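Long-range contacts in devB protein (Vibrio cholerae O1 biovar eltor str. N16961, PDB 1Y89), which is of unknown function but probably acts as a sugar-phosphate enzyme, perhaps hydrolysing 6-phosphogluconolactone in the pentose phosphate pathway: residues P30-L35 / V131-L136; F64-E69 / S79-A84. All blocks are in the same frame, centred on the assembly; numbering follows the deposited sequence.

How the interactions relate
From the N terminus, strand 31-35 comes first and pairs with 131-136 almost a hundred residues later, closing the long loop of interaction 1. Interaction 2 falls wholly within that loop: after strand 62-70 the chain turns back and leads into helix 80-89, whose start meets the end of the strand. The two contacts share one mixed sheet, in which strand 31-35 lies between strands 134-137 and 62-70. Backbone bonds join them directly, Leu35 N to Trp65 O and Ile33 O to Trp65 N. Interaction 1 thus pairs two strands within the sheet, while interaction 2 fastens the end of the next strand to a helix.

Interaction 1 of 2, residues P30-L35 / V131-L136; sequences PVHISL and VFDWIL
Strands 31-35 and 134-136 run parallel, their axes 14° apart and 4.7 Å at closest approach, with Ile33 paired to Trp134 and Ser34 to Ile135. They are neighbours in the mixed sheet of an alpha/beta fold of the 6-phosphogluconolactonase family. Ser34 is gripped through both backbone polar atoms: its N donates to Trp134 O at 2.8 Å, and its O accepts from Leu136 N. At the start of the pairing, His32 O takes a longer bond from Trp134 N and a weak one from Asp133 N.

Asp133 extends the pairing with its side chain. OD2 receives His32 N at 2.8 Å in a nearly straight bond (169°), on its anti side and somewhat out of the carboxylate plane. OD1 forms a salt bridge with Lys185, and a water bridges Asp133 OD1 and Pro30 O. Val31 crosses this side chain at about a right angle, CG1 lying 3.6 Å from Asp133 CB; it gets there because CG1 is anti to the backbone N (chi1 178°).

Phe132 brings the CD2/CE2 side of its ring to the strand, CD2 3.6 Å from His32 O, while CE2 approaches Ser34 CB; Lys176 makes a cation-pi contact with its ring. On the face carrying Ile33 and Trp134, the indole is held by NE1 to Ser188 and by a cation-pi contact with Arg186. Leu35 and Leu136 run alongside each other, CD2 of Leu35 touching CD1 of Leu136. On the other face, Ser34 CB packs against CG1 and CG2 of Ile135. Ser34 OG bonds to Lys176, and a water 2.9 Å from Ser34 OG also donates to Leu136 O.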
ATOM      1  N   PRO A  30       8.279 -21.955   3.487  1.00 22.01           N
ATOM      2  CA  PRO A  30       8.112 -21.329   4.794  1.00 21.04           C
ATOM      3  C   PRO A  30       8.053 -19.822   4.745  1.00 21.41           C
ATOM      4  O   PRO A  30       8.842 -19.175   4.032  1.00 21.60           O
ATOM      5  CB  PRO A  30       9.349 -21.790   5.588  1.00 21.10           C
ATOM      6  CG  PRO A  30       9.812 -23.021   4.910  1.00 22.18           C
ATOM      7  CD  PRO A  30       9.507 -22.787   3.432  1.00 21.32           C
ATOM      8  N   VAL A  31       7.099 -19.283   5.498  1.00 20.00           N
ATOM      9  CA  VAL A  31       6.920 -17.847   5.682  1.00 20.48           C
ATOM     10  C   VAL A  31       6.910 -17.644   7.202  1.00 20.40           C
ATOM     11  O   VAL A  31       6.104 -18.262   7.919  1.00 20.22           O
ATOM     12  CB  VAL A  31       5.593 -17.327   5.055  1.00 20.47           C
ATOM     13  CG1 VAL A  31       5.407 -15.792   5.314  1.00 20.32           C
ATOM     14  CG2 VAL A  31       5.533 -17.674   3.546  1.00 19.66           C
ATOM     15  N   HIS A  32       7.834 -16.808   7.673  1.00 19.94           N
ATOM     16  CA  HIS A  32       7.967 -16.522   9.102  1.00 19.95           C
ATOM     17  C   HIS A  32       7.280 -15.213   9.443  1.00 21.21           C
ATOM     18  O   HIS A  32       7.666 -14.124   8.920  1.00 20.74           O
ATOM     19  CB  HIS A  32       9.444 -16.527   9.476  1.00 20.47           C
ATOM     20  CG  HIS A  32      10.042 -17.889   9.367  1.00 18.60           C
ATOM     21  ND1 HIS A  32       9.840 -18.857  10.330  1.00 18.35           N
ATOM     22  CD2 HIS A  32      10.767 -18.477   8.378  1.00 18.78           C
ATOM     23  CE1 HIS A  32      10.452 -19.971   9.960  1.00 18.68           C
ATOM     24  NE2 HIS A  32      11.026 -19.765   8.777  1.00 17.80           N
ATOM     25  N   ILE A  33       6.273 -15.328  10.316  1.00 20.00           N
ATOM     26  CA  ILE A  33       5.412 -14.216  10.682  1.00 20.68           C
ATOM     27  C   ILE A  33       5.516 -13.982  12.193  1.00 21.38           C
ATOM     28  O   ILE A  33       5.431 -14.918  12.988  1.00 22.23           O
ATOM     29  CB  ILE A  33       3.950 -14.448  10.240  1.00 20.43           C
ATOM     30  CG1 ILE A  33       3.922 -14.608   8.688  1.00 20.69           C
ATOM     31  CG2 ILE A  33       3.000 -13.257  10.732  1.00 19.28           C
ATOM     32  CD1 ILE A  33       2.702 -15.237   8.170  1.00 25.97           C
ATOM     33  N   SER A  34       5.725 -12.727  12.567  1.00 20.20           N
ATOM     34  CA  SER A  34       5.790 -12.355  13.978  1.00 20.18           C
ATOM     35  C   SER A  34       4.467 -11.679  14.415  1.00 20.13           C
ATOM     36  O   SER A  34       4.024 -10.687  13.799  1.00 20.68           O
ATOM     37  CB  SER A  34       6.975 -11.432  14.214  1.00 19.73           C
ATOM     38  OG  SER A  34       6.971 -10.977  15.565  1.00 20.24           O
ATOM     39  N   LEU A  35       3.871 -12.188  15.496  1.00 19.79           N
ATOM     40  CA  LEU A  35       2.566 -11.720  15.963  1.00 20.86           C
ATOM     41  C   LEU A  35       2.677 -10.844  17.193  1.00 21.72           C
ATOM     42  O   LEU A  35       3.424 -11.165  18.103  1.00 21.14           O
ATOM     43  CB  LEU A  35       1.680 -12.917  16.307  1.00 20.98           C
ATOM     44  CG  LEU A  35       1.341 -13.896  15.168  1.00 21.77           C
ATOM     45  CD1 LEU A  35       0.508 -15.056  15.700  1.00 22.45           C
ATOM     46  CD2 LEU A  35       0.550 -13.151  14.053  1.00 22.59           C
ATOM     47  N   VAL A 131      15.677 -12.948   9.221  1.00 21.16           N
ATOM     48  CA  VAL A 131      14.912 -12.014   8.410  1.00 20.74           C
ATOM     49  C   VAL A 131      13.430 -12.477   8.376  1.00 20.72           C
ATOM     50  O   VAL A 131      13.072 -13.443   7.711  1.00 20.14           O
ATOM     51  CB  VAL A 131      15.522 -11.893   7.005  1.00 21.80           C
ATOM     52  CG1 VAL A 131      14.604 -11.016   6.073  1.00 22.39           C
ATOM     53  CG2 VAL A 131      16.979 -11.334   7.098  1.00 20.71           C
ATOM     54  N   PHE A 132      12.581 -11.810   9.151  1.00 19.98           N
ATOM     55  CA  PHE A 132      11.162 -12.132   9.121  1.00 20.54           C
ATOM     56  C   PHE A 132      10.555 -11.701   7.805  1.00 20.45           C
ATOM     57  O   PHE A 132      10.916 -10.652   7.237  1.00 19.87           O
ATOM     58  CB  PHE A 132      10.418 -11.501  10.312  1.00 19.65           C
ATOM     59  CG  PHE A 132      10.503 -12.356  11.563  1.00 19.37           C
ATOM     60  CD1 PHE A 132      11.661 -12.357  12.346  1.00 21.45           C
ATOM     61  CD2 PHE A 132       9.455 -13.212  11.896  1.00 21.40           C
ATOM     62  CE1 PHE A 132      11.778 -13.187  13.463  1.00 22.00           C
ATOM     63  CE2 PHE A 132       9.531 -14.060  13.015  1.00 21.21           C
ATOM     64  CZ  PHE A 132      10.665 -14.049  13.806  1.00 20.68           C
ATOM     65  N   ASP A 133       9.637 -12.520   7.326  1.00 20.33           N
ATOM     66  CA  ASP A 133       8.841 -12.141   6.152  1.00 20.53           C
ATOM     67  C   ASP A 133       7.867 -11.033   6.511  1.00 20.02           C
ATOM     68  O   ASP A 133       7.611 -10.145   5.684  1.00 19.55           O
ATOM     69  CB  ASP A 133       8.089 -13.350   5.588  1.00 20.35           C
ATOM     70  CG  ASP A 133       9.027 -14.389   5.025  1.00 22.56           C
ATOM     71  OD1 ASP A 133       9.500 -14.207   3.880  1.00 24.60           O
ATOM     72  OD2 ASP A 133       9.317 -15.369   5.738  1.00 20.18           O
ATOM     73  N   TRP A 134       7.362 -11.057   7.742  1.00 18.78           N
ATOM     74  CA  TRP A 134       6.311 -10.118   8.134  1.00 19.73           C
ATOM     75  C   TRP A 134       6.233 -10.029   9.639  1.00 20.70           C
ATOM     76  O   TRP A 134       6.136 -11.064  10.342  1.00 22.48           O
ATOM     77  CB  TRP A 134       4.959 -10.608   7.607  1.00 19.13           C
ATOM     78  CG  TRP A 134       3.856  -9.540   7.605  1.00 20.51           C
ATOM     79  CD1 TRP A 134       4.002  -8.179   7.778  1.00 20.37           C
ATOM     80  CD2 TRP A 134       2.467  -9.771   7.350  1.00 21.50           C
ATOM     81  NE1 TRP A 134       2.773  -7.554   7.655  1.00 21.97           N
ATOM     82  CE2 TRP A 134       1.816  -8.511   7.381  1.00 22.83           C
ATOM     83  CE3 TRP A 134       1.701 -10.935   7.113  1.00 21.29           C
ATOM     84  CZ2 TRP A 134       0.419  -8.372   7.155  1.00 22.44           C
ATOM     85  CZ3 TRP A 134       0.318 -10.798   6.888  1.00 21.28           C
ATOM     86  CH2 TRP A 134      -0.304  -9.521   6.911  1.00 22.57           C
ATOM     87  N   ILE A 135       6.267  -8.808  10.157  1.00 20.07           N
ATOM     88  CA  ILE A 135       6.102  -8.602  11.589  1.00 19.41           C
ATOM     89  C   ILE A 135       4.913  -7.671  11.750  1.00 20.10           C
ATOM     90  O   ILE A 135       4.917  -6.536  11.211  1.00 20.05           O
ATOM     91  CB  ILE A 135       7.388  -7.998  12.242  1.00 19.44           C
ATOM     92  CG1 ILE A 135       8.616  -8.921  11.979  1.00 18.36           C
ATOM     93  CG2 ILE A 135       7.186  -7.752  13.754  1.00 18.51           C
ATOM     94  CD1 ILE A 135       9.935  -8.410  12.636  1.00 19.29           C
ATOM     95  N   LEU A 136       3.919  -8.134  12.512  1.00 18.74           N
ATOM     96  CA  LEU A 136       2.741  -7.309  12.858  1.00 20.23           C
ATOM     97  C   LEU A 136       3.047  -6.664  14.207  1.00 20.04           C
ATOM     98  O   LEU A 136       3.452  -7.377  15.177  1.00 20.97           O
ATOM     99  CB  LEU A 136       1.490  -8.203  13.035  1.00 20.24           C
ATOM    100  CG  LEU A 136       1.076  -9.021  11.785  1.00 23.21           C
ATOM    101  CD1 LEU A 136      -0.333  -9.652  12.049  1.00 24.07           C
ATOM    102  CD2 LEU A 136       1.023  -8.146  10.591  1.00 25.88           C
TER
HETATM  103  O   HOH W   1       9.280 -16.870   2.749  1.00 22.46           O
HETATM  104  O   HOH W   2       5.252  -8.843  16.567  1.00 14.71           O

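Interaction 2 of 2, residues F64-E69 / S79-A84; sequences FWWGDE and SNYGEA
Glu69 accepts two hydrogen bonds from backbone amides in the first turn of helix 80-89: OE1 from Asn80 N at 2.7 Å and OE2 from Tyr81 N at 2.8 Å. Both oxygens use their syn lone pairs, and the bend at chi2 (56°) turns the carboxylate to meet the two N-H groups. The negative charge sits at the helix N terminus, where the helix dipole would probably favour it. Asn80 returns a bond from its side chain, ND2 to Asp68 O at 2.9 Å. The acceptor lies in the amide plane, but the donor stands above the carbonyl plane.

Ser79 is the N-cap, its OG accepting from Gly82 N at 3.0 Å, so side chains on both partners satisfy amides of the first turn. The strand end and helix start are thereby joined across a short beta-alpha connection. Near it, the side chain of Asp68 lies about 4 Å from a bound phosphate ion, probably from the crystallisation liquor; its OD2 bonds to Ser147 and lies 2.6 Å from a water.

The apolar contacts centre on Trp66. The edge of Tyr81 points to the face of the six-membered ring of Trp66, offset, planes at 71°, Tyr81 CD1 lying 3.7 Å from Trp66 CH2. Tyr81 CA rests over one indole face, Ala84 CB meets the edge of Trp66 at CZ2, and Asn80 CB lies 3.7 Å from Trp66 CD1.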
ATOM      1  N   PHE A  64       4.537 -19.117  13.006  1.00 20.48           N
ATOM      2  CA  PHE A  64       4.203 -17.985  13.859  1.00 20.61           C
ATOM      3  C   PHE A  64       5.158 -17.875  15.012  1.00 21.03           C
ATOM      4  O   PHE A  64       5.443 -18.874  15.702  1.00 20.09           O
ATOM      5  CB  PHE A  64       2.758 -18.077  14.400  1.00 21.31           C
ATOM      6  CG  PHE A  64       1.725 -17.859  13.348  1.00 22.33           C
ATOM      7  CD1 PHE A  64       1.722 -16.698  12.581  1.00 22.78           C
ATOM      8  CD2 PHE A  64       0.760 -18.808  13.111  1.00 23.05           C
ATOM      9  CE1 PHE A  64       0.741 -16.489  11.581  1.00 24.88           C
ATOM     10  CE2 PHE A  64      -0.215 -18.612  12.114  1.00 25.92           C
ATOM     11  CZ  PHE A  64      -0.217 -17.448  11.351  1.00 25.04           C
ATOM     12  N   TRP A  65       5.621 -16.637  15.202  1.00 19.96           N
ATOM     13  CA  TRP A  65       6.495 -16.274  16.308  1.00 20.47           C
ATOM     14  C   TRP A  65       5.828 -15.059  16.947  1.00 19.68           C
ATOM     15  O   TRP A  65       4.836 -14.569  16.406  1.00 20.56           O
ATOM     16  CB  TRP A  65       7.885 -15.888  15.805  1.00 19.91           C
ATOM     17  CG  TRP A  65       8.563 -16.944  14.974  1.00 19.83           C
ATOM     18  CD1 TRP A  65       8.294 -17.251  13.652  1.00 21.73           C
ATOM     19  CD2 TRP A  65       9.633 -17.788  15.375  1.00 19.36           C
ATOM     20  NE1 TRP A  65       9.130 -18.266  13.225  1.00 21.69           N
ATOM     21  CE2 TRP A  65       9.980 -18.589  14.252  1.00 22.39           C
ATOM     22  CE3 TRP A  65      10.358 -17.937  16.566  1.00 18.40           C
ATOM     23  CZ2 TRP A  65      10.986 -19.538  14.297  1.00 20.41           C
ATOM     24  CZ3 TRP A  65      11.373 -18.887  16.609  1.00 20.93           C
ATOM     25  CH2 TRP A  65      11.676 -19.679  15.473  1.00 21.50           C
ATOM     26  N   TRP A  66       6.349 -14.622  18.090  1.00 19.56           N
ATOM     27  CA  TRP A  66       5.852 -13.454  18.815  1.00 20.17           C
ATOM     28  C   TRP A  66       6.868 -12.338  18.878  1.00 20.74           C
ATOM     29  O   TRP A  66       8.054 -12.601  19.178  1.00 20.89           O
ATOM     30  CB  TRP A  66       5.347 -13.857  20.219  1.00 20.12           C
ATOM     31  CG  TRP A  66       3.936 -14.365  20.077  1.00 19.40           C
ATOM     32  CD1 TRP A  66       2.775 -13.661  20.277  1.00 21.98           C
ATOM     33  CD2 TRP A  66       3.551 -15.652  19.598  1.00 19.86           C
ATOM     34  NE1 TRP A  66       1.699 -14.443  19.961  1.00 20.60           N
ATOM     35  CE2 TRP A  66       2.146 -15.667  19.526  1.00 19.57           C
ATOM     36  CE3 TRP A  66       4.270 -16.803  19.200  1.00 20.66           C
ATOM     37  CZ2 TRP A  66       1.420 -16.808  19.113  1.00 19.17           C
ATOM     38  CZ3 TRP A  66       3.554 -17.932  18.775  1.00 21.01           C
ATOM     39  CH2 TRP A  66       2.149 -17.916  18.713  1.00 18.78           C
ATOM     40  N   GLY A  67       6.427 -11.101  18.576  1.00 20.58           N
ATOM     41  CA  GLY A  67       7.337  -9.947  18.752  1.00 20.83           C
ATOM     42  C   GLY A  67       7.621  -9.729  20.247  1.00 20.48           C
ATOM     43  O   GLY A  67       8.662  -9.207  20.647  1.00 19.78           O
ATOM     44  N   ASP A  68       6.665 -10.098  21.085  1.00 19.90           N
ATOM     45  CA  ASP A  68       6.882 -10.096  22.537  1.00 20.86           C
ATOM     46  C   ASP A  68       5.859 -11.024  23.188  1.00 21.30           C
ATOM     47  O   ASP A  68       4.818 -11.356  22.572  1.00 20.12           O
ATOM     48  CB  ASP A  68       6.822  -8.643  23.147  1.00 20.39           C
ATOM     49  CG  ASP A  68       5.427  -8.014  23.115  1.00 25.58           C
ATOM     50  OD1 ASP A  68       4.734  -8.090  22.067  1.00 29.14           O
ATOM     51  OD2 ASP A  68       5.040  -7.386  24.136  1.00 23.95           O
ATOM     52  N   GLU A  69       6.149 -11.389  24.432  1.00 20.85           N
ATOM     53  CA  GLU A  69       5.307 -12.264  25.220  1.00 20.87           C
ATOM     54  C   GLU A  69       5.454 -11.866  26.684  1.00 20.83           C
ATOM     55  O   GLU A  69       6.551 -11.495  27.115  1.00 20.93           O
ATOM     56  CB  GLU A  69       5.707 -13.734  25.053  1.00 19.91           C
ATOM     57  CG  GLU A  69       4.837 -14.750  25.824  1.00 19.44           C
ATOM     58  CD  GLU A  69       3.359 -14.630  25.461  1.00 22.59           C
ATOM     59  OE1 GLU A  69       2.644 -13.791  26.087  1.00 20.45           O
ATOM     60  OE2 GLU A  69       2.932 -15.361  24.540  1.00 22.63           O
ATOM     61  N   SER A  79      -1.341 -13.974  28.649  1.00 24.05           N
ATOM     62  CA  SER A  79      -0.486 -14.579  27.619  1.00 23.22           C
ATOM     63  C   SER A  79      -0.907 -14.164  26.208  1.00 22.65           C
ATOM     64  O   SER A  79      -2.079 -14.349  25.831  1.00 22.29           O
ATOM     65  CB  SER A  79      -0.557 -16.108  27.696  1.00 23.20           C
ATOM     66  OG  SER A  79       0.342 -16.656  26.752  1.00 22.15           O
ATOM     67  N   ASN A  80       0.025 -13.619  25.425  1.00 21.06           N
ATOM     68  CA  ASN A  80      -0.288 -13.349  24.013  1.00 21.54           C
ATOM     69  C   ASN A  80      -0.570 -14.658  23.278  1.00 21.46           C
ATOM     70  O   ASN A  80      -1.589 -14.775  22.581  1.00 21.25           O
ATOM     71  CB  ASN A  80       0.861 -12.582  23.305  1.00 20.84           C
ATOM     72  CG  ASN A  80       1.006 -11.143  23.796  1.00 21.79           C
ATOM     73  OD1 ASN A  80       0.053 -10.530  24.310  1.00 20.29           O
ATOM     74  ND2 ASN A  80       2.201 -10.584  23.623  1.00 20.57           N
ATOM     75  N   TYR A  81       0.339 -15.642  23.428  1.00 21.47           N
ATOM     76  CA  TYR A  81       0.123 -16.960  22.814  1.00 22.21           C
ATOM     77  C   TYR A  81      -1.221 -17.544  23.230  1.00 22.13           C
ATOM     78  O   TYR A  81      -1.965 -18.062  22.397  1.00 21.47           O
ATOM     79  CB  TYR A  81       1.246 -17.965  23.183  1.00 22.15           C
ATOM     80  CG  TYR A  81       0.836 -19.391  22.903  1.00 22.60           C
ATOM     81  CD1 TYR A  81       0.978 -19.951  21.621  1.00 23.80           C
ATOM     82  CD2 TYR A  81       0.263 -20.181  23.911  1.00 22.64           C
ATOM     83  CE1 TYR A  81       0.572 -21.269  21.363  1.00 20.45           C
ATOM     84  CE2 TYR A  81      -0.147 -21.487  23.659  1.00 22.96           C
ATOM     85  CZ  TYR A  81      -0.008 -22.011  22.389  1.00 23.88           C
ATOM     86  OH  TYR A  81      -0.401 -23.312  22.164  1.00 22.93           O
ATOM     87  N   GLY A  82      -1.509 -17.479  24.530  1.00 22.46           N
ATOM     88  CA  GLY A  82      -2.740 -18.058  25.090  1.00 23.53           C
ATOM     89  C   GLY A  82      -3.985 -17.527  24.385  1.00 23.47           C
ATOM     90  O   GLY A  82      -4.908 -18.296  24.053  1.00 22.11           O
ATOM     91  N   GLU A  83      -4.021 -16.220  24.128  1.00 23.25           N
ATOM     92  CA  GLU A  83      -5.165 -15.653  23.396  1.00 24.59           C
ATOM     93  C   GLU A  83      -5.220 -16.061  21.888  1.00 23.50           C
ATOM     94  O   GLU A  83      -6.298 -16.369  21.352  1.00 22.90           O
ATOM     95  CB  GLU A  83      -5.225 -14.137  23.582  1.00 25.37           C
ATOM     96  CG  GLU A  83      -6.419 -13.494  22.919  1.00 33.88           C
ATOM     97  CD  GLU A  83      -6.948 -12.299  23.723  1.00 42.52           C
ATOM     98  OE1 GLU A  83      -6.262 -11.227  23.738  1.00 45.11           O
ATOM     99  OE2 GLU A  83      -8.033 -12.460  24.344  1.00 43.44           O
ATOM    100  N   ALA A  84      -4.063 -16.068  21.221  1.00 22.31           N
ATOM    101  CA  ALA A  84      -3.947 -16.572  19.853  1.00 21.77           C
ATOM    102  C   ALA A  84      -4.404 -18.018  19.784  1.00 22.32           C
ATOM    103  O   ALA A  84      -5.107 -18.422  18.840  1.00 21.87           O
ATOM    104  CB  ALA A  84      -2.476 -16.422  19.317  1.00 22.10           C
TER
HETATM  105  O   HOH W   3       2.548  -7.417  24.793  1.00 25.61           O